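Local coordinates for uncharacterized lipoprotein GfcB (Escherichia coli K12, PDB 2IN5) that is of unknown function but, as a homologue of group 4 capsule protein B, may take part in making or exporting capsule polysaccharide as a lipoprotein, at residues D65-L69 with T79-N83; A133-T137 with L146-W150. All blocks are in the same frame, centred on the assembly; numbering follows the deposited sequence.

How the contacts relate
Contact 1 (65-69 with 79-83) and contact 2 (133-137 with 146-150) each join the two strands of an antiparallel hairpin, but they share no strand. Their centres lie 30 Å apart, on opposite sides of the chain's centre, with nearest atoms about 18 Å apart. Contact 1 sits where the short hairpin 68-80 opens into loops; just two backbone bonds hold it, four of its touching residues are buried, and M68 also meets the second subunit. Contact 2 lies farther out, wholly within strands, with four backbone bonds and a bulge in the register. Its L135 and L146 are exposed; C147 and V149, on the other face, are buried and pack beside side chains of neighbouring strand 161-170.

Contact 1 of 2, residues D65-L69 with T79-N83; sequences DNAML and TVKLN
M68 and V80 form an antiparallel hydrogen-bonded pair, the polar core of this contact. M68 N donates to V80 O (3.0 Å) and V80 N returns a bond to M68 O (2.9 Å). Both donors stand some 25° out of the plane of the carbonyl that receives them. M68 O is also approached by T79 CA at 3.4 Å in a CA-H...O contact, the usual companion of such a pair.

Apolar contacts line both sides of this ladder. M68, a selenomethionine, runs alongside V80, pointing the same way; its chain turns at the last torsion (chi3 87°), swinging CE back against V80 CG2 at 3.7 Å. The same residue packs on K60 and L62 of strand 58-62 and on E55 of the second subunit, so it touches both the next strand and the partner subunit. On the face of L69 and T79, the non-hydrogen-bonded pair, the two side chains stand side by side in a looser touch, L69 CG to T79 CG2 at 4.2 Å. Beyond the ladder, A67 CB meets L82 CD2 at 3.9 Å. K81, whose backbone adopts a left-handed conformation (phi 67°), turns CB toward the other segment, 3.9 Å from A67 CA.

Polar groups at the margin are held from outside. T79 OG1 bonds to L86 N and N85 OD1, and the same N85 OD1 receives L82 N, tying the outgoing loop to the strand it has just left. S63 OG takes A67 N, steadying the incoming loop.

Paired at M68-V80 and L69-T79 and then splaying into loops at D65-A67 and K81-N83, the two segments make up the open end of a beta hairpin in this mostly beta lipoprotein.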
loop_
_atom_site.group_PDB
_atom_site.type_symbol
_atom_site.label_atom_id
_atom_site.label_comp_id
_atom_site.label_asym_id
_atom_site.label_seq_id
_atom_site.Cartn_x
_atom_site.Cartn_y
_atom_site.Cartn_z
ATOM N N ASP A 65 -4.827 -7.081 -14.379
ATOM C CA ASP A 65 -5.273 -5.805 -14.947
ATOM C C ASP A 65 -4.975 -4.674 -13.966
ATOM O O ASP A 65 -5.383 -3.528 -14.165
ATOM C CB ASP A 65 -6.783 -5.862 -15.242
ATOM C CG ASP A 65 -7.326 -4.561 -15.828
ATOM O OD1 ASP A 65 -6.617 -3.930 -16.644
ATOM O OD2 ASP A 65 -8.474 -4.176 -15.491
ATOM N N ASN A 66 -4.260 -5.017 -12.900
ATOM C CA ASN A 66 -3.884 -4.063 -11.861
ATOM C C ASN A 66 -5.075 -3.440 -11.115
ATOM O O ASN A 66 -5.068 -2.257 -10.768
ATOM C CB ASN A 66 -2.992 -2.970 -12.454
ATOM C CG ASN A 66 -2.241 -2.192 -11.388
ATOM O OD1 ASN A 66 -1.831 -2.755 -10.365
ATOM N ND2 ASN A 66 -2.041 -0.897 -11.628
ATOM N N ALA A 67 -6.106 -4.250 -10.898
ATOM C CA ALA A 67 -7.273 -3.820 -10.148
ATOM C C ALA A 67 -6.900 -4.244 -8.732
ATOM O O ALA A 67 -6.107 -5.171 -8.562
ATOM C CB ALA A 67 -8.512 -4.558 -10.614
HETATM N N MSE A 68 -7.453 -3.586 -7.718
HETATM C CA MSE A 68 -7.106 -3.924 -6.344
HETATM C C MSE A 68 -8.271 -4.324 -5.457
HETATM O O MSE A 68 -9.373 -3.817 -5.602
HETATM C CB MSE A 68 -6.358 -2.756 -5.705
HETATM C CG MSE A 68 -6.084 -2.934 -4.221
HETATM SE SE MSE A 68 -4.792 -1.667 -3.525
HETATM C CE MSE A 68 -5.998 -0.213 -3.113
ATOM N N LEU A 69 -8.013 -5.252 -4.543
ATOM C CA LEU A 69 -9.019 -5.714 -3.593
ATOM C C LEU A 69 -8.449 -5.527 -2.197
ATOM O O LEU A 69 -7.303 -5.890 -1.949
ATOM C CB LEU A 69 -9.350 -7.190 -3.812
ATOM C CG LEU A 69 -10.593 -7.451 -4.651
ATOM C CD1 LEU A 69 -10.264 -7.305 -6.119
ATOM C CD2 LEU A 69 -11.104 -8.834 -4.350
ATOM N N THR A 79 -12.546 -1.919 -2.812
ATOM C CA THR A 79 -12.069 -2.362 -4.121
ATOM C C THR A 79 -11.708 -1.143 -4.963
ATOM O O THR A 79 -12.228 -0.048 -4.744
ATOM C CB THR A 79 -13.115 -3.212 -4.899
ATOM O OG1 THR A 79 -14.306 -2.445 -5.127
ATOM C CG2 THR A 79 -13.458 -4.481 -4.125
ATOM N N VAL A 80 -10.809 -1.341 -5.920
ATOM C CA VAL A 80 -10.363 -0.263 -6.790
ATOM C C VAL A 80 -10.198 -0.732 -8.231
ATOM O O VAL A 80 -9.702 -1.827 -8.467
ATOM C CB VAL A 80 -9.012 0.294 -6.317
ATOM C CG1 VAL A 80 -8.577 1.433 -7.222
ATOM C CG2 VAL A 80 -9.119 0.764 -4.873
ATOM N N LYS A 81 -10.617 0.108 -9.178
ATOM C CA LYS A 81 -10.512 -0.165 -10.618
ATOM C C LYS A 81 -11.369 -1.303 -11.146
ATOM O O LYS A 81 -10.931 -2.057 -12.009
ATOM C CB LYS A 81 -9.061 -0.444 -11.011
ATOM C CG LYS A 81 -8.083 0.656 -10.652
ATOM C CD LYS A 81 -8.363 1.941 -11.407
ATOM C CE LYS A 81 -7.434 3.034 -10.928
ATOM N NZ LYS A 81 -6.027 2.549 -10.944
ATOM N N LEU A 82 -12.580 -1.434 -10.632
ATOM C CA LEU A 82 -13.490 -2.472 -11.086
ATOM C C LEU A 82 -14.714 -1.747 -11.628
ATOM O O LEU A 82 -14.860 -0.542 -11.411
ATOM C CB LEU A 82 -13.904 -3.369 -9.917
ATOM C CG LEU A 82 -12.893 -4.269 -9.188
ATOM C CD1 LEU A 82 -13.617 -4.979 -8.057
ATOM C CD2 LEU A 82 -12.276 -5.290 -10.131
ATOM N N ASN A 83 -15.592 -2.452 -12.332
ATOM C CA ASN A 83 -16.793 -1.804 -12.853
ATOM C C ASN A 83 -17.496 -1.083 -11.712
ATOM O O ASN A 83 -17.808 0.101 -11.808
ATOM C CB ASN A 83 -17.740 -2.838 -13.464
ATOM C CG ASN A 83 -17.426 -3.130 -14.917
ATOM O OD1 ASN A 83 -16.281 -3.418 -15.276
ATOM N ND2 ASN A 83 -18.449 -3.059 -15.765
#

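Contact 2 of 2, residues A133-T137 with L146-W150; sequences AGLET and LCNVW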
loop_
_atom_site.group_PDB
_atom_site.type_symbol
_atom_site.label_atom_id
_atom_site.label_comp_id
_atom_site.label_asym_id
_atom_site.label_seq_id
_atom_site.Cartn_x
_atom_site.Cartn_y
_atom_site.Cartn_z
ATOM N N ALA A 133 -22.452 -23.040 11.289
ATOM C CA ALA A 133 -23.072 -24.001 10.390
ATOM C C ALA A 133 -22.402 -25.369 10.461
ATOM O O ALA A 133 -22.813 -26.309 9.781
ATOM C CB ALA A 133 -23.030 -23.464 8.967
ATOM N N GLY A 134 -21.361 -25.472 11.279
ATOM C CA GLY A 134 -20.683 -26.743 11.431
ATOM C C GLY A 134 -19.283 -26.878 10.863
ATOM O O GLY A 134 -18.613 -25.907 10.511
ATOM N N LEU A 135 -18.842 -28.123 10.781
ATOM C CA LEU A 135 -17.529 -28.441 10.268
ATOM C C LEU A 135 -17.622 -28.765 8.782
ATOM O O LEU A 135 -18.663 -29.205 8.291
ATOM C CB LEU A 135 -16.973 -29.633 11.042
ATOM C CG LEU A 135 -15.863 -30.469 10.410
ATOM C CD1 LEU A 135 -14.539 -29.731 10.440
ATOM C CD2 LEU A 135 -15.760 -31.774 11.166
ATOM N N GLU A 136 -16.536 -28.504 8.067
ATOM C CA GLU A 136 -16.460 -28.800 6.649
ATOM C C GLU A 136 -15.017 -28.810 6.206
ATOM O O GLU A 136 -14.219 -27.979 6.636
ATOM C CB GLU A 136 -17.217 -27.779 5.802
ATOM C CG GLU A 136 -17.574 -28.379 4.443
ATOM C CD GLU A 136 -18.018 -27.372 3.396
ATOM O OE1 GLU A 136 -18.782 -26.429 3.726
ATOM O OE2 GLU A 136 -17.614 -27.549 2.221
ATOM N N THR A 137 -14.680 -29.763 5.351
ATOM C CA THR A 137 -13.328 -29.867 4.830
ATOM C C THR A 137 -13.357 -29.432 3.371
ATOM O O THR A 137 -14.179 -29.907 2.580
ATOM C CB THR A 137 -12.802 -31.320 4.920
ATOM O OG1 THR A 137 -12.706 -31.705 6.298
ATOM C CG2 THR A 137 -11.430 -31.443 4.261
ATOM N N LEU A 146 -9.575 -28.317 7.389
ATOM C CA LEU A 146 -10.755 -28.393 8.246
ATOM C C LEU A 146 -11.149 -26.978 8.580
ATOM O O LEU A 146 -10.335 -26.212 9.087
ATOM C CB LEU A 146 -10.452 -29.137 9.546
ATOM C CG LEU A 146 -10.308 -30.650 9.445
ATOM C CD1 LEU A 146 -10.044 -31.236 10.828
ATOM C CD2 LEU A 146 -11.582 -31.226 8.867
ATOM N N CYS A 147 -12.404 -26.643 8.306
ATOM C CA CYS A 147 -12.909 -25.299 8.538
ATOM C C CYS A 147 -14.147 -25.265 9.383
ATOM O O CYS A 147 -14.967 -26.172 9.318
ATOM C CB CYS A 147 -13.298 -24.618 7.216
ATOM S SG CYS A 147 -12.036 -24.521 5.944
ATOM N N ASN A 148 -14.282 -24.203 10.171
ATOM C CA ASN A 148 -15.497 -24.001 10.940
ATOM C C ASN A 148 -16.301 -23.181 9.939
ATOM O O ASN A 148 -15.822 -22.163 9.443
ATOM C CB ASN A 148 -15.265 -23.143 12.187
ATOM C CG ASN A 148 -14.432 -23.843 13.237
ATOM O OD1 ASN A 148 -14.543 -25.056 13.435
ATOM N ND2 ASN A 148 -13.600 -23.077 13.931
ATOM N N VAL A 149 -17.509 -23.625 9.624
ATOM C CA VAL A 149 -18.335 -22.902 8.674
ATOM C C VAL A 149 -19.226 -21.903 9.396
ATOM O O VAL A 149 -20.079 -22.284 10.191
ATOM C CB VAL A 149 -19.229 -23.859 7.858
ATOM C CG1 VAL A 149 -20.068 -23.062 6.873
ATOM C CG2 VAL A 149 -18.369 -24.879 7.126
ATOM N N TRP A 150 -19.020 -20.620 9.123
ATOM C CA TRP A 150 -19.822 -19.577 9.743
ATOM C C TRP A 150 -20.751 -18.929 8.727
ATOM O O TRP A 150 -20.313 -18.488 7.672
ATOM C CB TRP A 150 -18.914 -18.518 10.344
ATOM C CG TRP A 150 -18.278 -18.921 11.626
ATOM C CD1 TRP A 150 -16.975 -19.279 11.828
ATOM C CD2 TRP A 150 -18.906 -18.953 12.905
ATOM N NE1 TRP A 150 -16.750 -19.525 13.161
ATOM C CE2 TRP A 150 -17.921 -19.331 13.845
ATOM C CE3 TRP A 150 -20.210 -18.697 13.349
ATOM C CZ2 TRP A 150 -18.199 -19.454 15.207
ATOM C CZ3 TRP A 150 -20.486 -18.822 14.699
ATOM C CH2 TRP A 150 -19.480 -19.196 15.616
#
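A133-T137 and L146-W150 run antiparallel as neighbouring strands of a long beta hairpin, their axes at 146°, and a beta bulge interrupts their register. At the bulge, A133 and G134 together face the single residue V149: A133 N donates to V149 O (2.7 Å), while V149 N donates to G134 O, also at 2.7 Å. G134 takes a positive phi of 110°, a backbone shape in which a CB would jam against the carbonyl oxygen of A133, so the extra residue is accommodated by glycine. Regular pairing resumes beyond it. L135 stands opposite N148 as a non-hydrogen-bonded pair, and E136 with C147 is hydrogen-bonded, through C147 N to E136 O at 2.8 Å and a longer, more bent bond from E136 N to C147 O at 3.1 Å.

Side chains meet on both faces. On that of L135 and L146, the two leucines cross at a slant, and a single methyl of each makes the contact, L135 CD1 to L146 CD2 at 3.7 Å. The opposite face centres on V149, whose branches divide the work. CG1, anti to the backbone N (chi1 -180°), reaches A133 CB at 3.6 Å. CG2 points along the hairpin to E136 CB, a tight 3.4 Å approach. V149 also packs on T166 and W168 of strand 161-170, and C147 lies against W168 as well, so the side chains of the next strand extend this face beside them. L146, N148 and W150 exchange backbone bonds with that strand or the loop at its end.

One carboxylate oxygen of E136 reaches the same valine: OE1 accepts a hydrogen bond from W168 NE1 while resting 3.8 Å from V149 CG2.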